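Local coordinates for protein FimX (Pseudomonas aeruginosa PAO1, PDB 3HV8) that carries an EAL-family domain and binds the ligand C2E in a pocket of that domain, at residues F181-L184 / K185-V189. Numbering follows the deposited sequence.
Sequences FNAL and KHLTV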
loop_
_atom_site.group_PDB
_atom_site.type_symbol
_atom_site.label_atom_id
_atom_site.label_comp_id
_atom_site.label_asym_id
_atom_site.label_seq_id
_atom_site.Cartn_x
_atom_site.Cartn_y
_atom_site.Cartn_z
ATOM N N PHE A 181 17.929 -3.828 2.045
ATOM C CA PHE A 181 17.645 -4.673 3.198
ATOM C C PHE A 181 18.000 -4.040 4.552
ATOM O O PHE A 181 17.495 -4.473 5.589
ATOM C CB PHE A 181 18.275 -6.066 3.014
ATOM C CG PHE A 181 17.572 -6.888 1.982
ATOM C CD1 PHE A 181 16.534 -7.734 2.344
ATOM C CD2 PHE A 181 17.900 -6.773 0.644
ATOM C CE1 PHE A 181 15.854 -8.477 1.388
ATOM C CE2 PHE A 181 17.216 -7.511 -0.327
ATOM C CZ PHE A 181 16.192 -8.370 0.057
ATOM N N ASN A 182 18.831 -3.004 4.533
ATOM C CA ASN A 182 19.241 -2.350 5.774
ATOM C C ASN A 182 18.042 -1.757 6.504
ATOM O O ASN A 182 17.931 -1.824 7.725
ATOM C CB ASN A 182 20.258 -1.241 5.511
ATOM C CG ASN A 182 21.641 -1.768 5.186
ATOM O OD1 ASN A 182 22.544 -0.998 4.857
ATOM N ND2 ASN A 182 21.817 -3.077 5.280
ATOM N N ALA A 183 17.138 -1.161 5.745
ATOM C CA ALA A 183 15.977 -0.528 6.351
ATOM C C ALA A 183 15.171 -1.506 7.200
ATOM O O ALA A 183 14.626 -1.122 8.237
ATOM C CB ALA A 183 15.101 0.083 5.268
ATOM N N LEU A 184 15.117 -2.763 6.771
ATOM C CA LEU A 184 14.326 -3.787 7.452
ATOM C C LEU A 184 14.868 -4.149 8.844
ATOM O O LEU A 184 14.157 -4.735 9.658
ATOM C CB LEU A 184 14.199 -5.033 6.568
ATOM C CG LEU A 184 13.742 -4.716 5.139
ATOM C CD1 LEU A 184 13.495 -5.999 4.369
ATOM C CD2 LEU A 184 12.496 -3.836 5.145
ATOM N N LYS A 185 16.114 -3.775 9.119
ATOM C CA LYS A 185 16.701 -3.979 10.454
ATOM C C LYS A 185 16.032 -3.099 11.513
ATOM O O LYS A 185 16.214 -3.297 12.725
ATOM C CB LYS A 185 18.198 -3.675 10.436
ATOM C CG LYS A 185 19.035 -4.511 9.482
ATOM C CD LYS A 185 20.385 -3.833 9.260
ATOM C CE LYS A 185 21.310 -4.657 8.382
ATOM N NZ LYS A 185 22.669 -4.045 8.308
ATOM N N HIS A 186 15.248 -2.128 11.056
ATOM C CA HIS A 186 14.771 -1.067 11.937
ATOM C C HIS A 186 13.268 -1.023 12.065
ATOM O O HIS A 186 12.752 -0.459 13.021
ATOM C CB HIS A 186 15.246 0.287 11.415
ATOM C CG HIS A 186 16.733 0.397 11.315
ATOM N ND1 HIS A 186 17.522 0.710 12.401
ATOM C CD2 HIS A 186 17.575 0.239 10.269
ATOM C CE1 HIS A 186 18.788 0.736 12.026
ATOM N NE2 HIS A 186 18.848 0.449 10.739
ATOM N N LEU A 187 12.568 -1.613 11.098
ATOM C CA LEU A 187 11.131 -1.433 10.956
ATOM C C LEU A 187 10.377 -2.701 11.311
ATOM O O LEU A 187 10.943 -3.794 11.277
ATOM C CB LEU A 187 10.800 -1.015 9.526
ATOM C CG LEU A 187 11.587 0.207 9.043
ATOM C CD1 LEU A 187 11.326 0.506 7.574
ATOM C CD2 LEU A 187 11.296 1.439 9.913
ATOM N N THR A 188 9.102 -2.554 11.648
ATOM C CA THR A 188 8.225 -3.669 11.967
ATOM C C THR A 188 7.286 -3.822 10.771
ATOM O O THR A 188 6.291 -3.106 10.640
ATOM C CB THR A 188 7.439 -3.395 13.250
ATOM O OG1 THR A 188 8.367 -3.053 14.296
ATOM C CG2 THR A 188 6.624 -4.581 13.675
ATOM N N VAL A 189 7.646 -4.710 9.856
ATOM C CA VAL A 189 6.855 -4.892 8.648
ATOM C C VAL A 189 6.770 -6.371 8.317
ATOM O O VAL A 189 7.708 -7.139 8.561
ATOM C CB VAL A 189 7.422 -4.100 7.450
ATOM C CG1 VAL A 189 7.411 -2.597 7.725
ATOM C CG2 VAL A 189 8.823 -4.570 7.116
HETATM O O HOH W 1 11.682 -5.662 9.384
#
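Asn-182 and Lys-185 are joined first through the backbone: the amide N of Lys-185 donates to O of Asn-182 over 3.0 Å with an N-H...O angle of 151°. One residue on, N of His-186 donates to O of Ala-183 at 3.1 Å. Both bonds run from residue i+3 back to residue i, the pattern of a short 3-10-like turn, and a weak bond from N of Leu-184 to O of Phe-181 precedes them.

Side chains then wrap the same carbonyls. Lys-185 turns CG anti to its own carbonyl carbon (chi1 -59°) and stays extended beyond it, which lays CB, CG and CD along O of Asn-182 and carries the chain alongside the Asn-182 side chain, both pointing the same way. The His-186 ring brings CD2 to 3.3 Å from O of Asn-182, while O of Ala-183 lies at the ring edge, near its plane.

Apolar contacts are looser. CB of Ala-183 meets CD1 of Leu-187 at 4.4 Å. Leu-187 also packs on Ile-171 of strand 168-174 and reaches Ala-155 of helix 152-164.

Where the chain turns to extended backbone angles at Leu-187, one water bridges two carbonyls, donating to O of Leu-184 at 2.7 Å and to O of Leu-187. This connection leads from strand 168-174 to its parallel neighbour 191-194, within the EAL domain, whose family fold is a modified TIM-type barrel. The chemistry is consistent with a turn held mainly by main-chain bonds, with water supplying donors to two carbonyls and the side chain of Leu-187 tying the exit to the sheet and to helix 152-164.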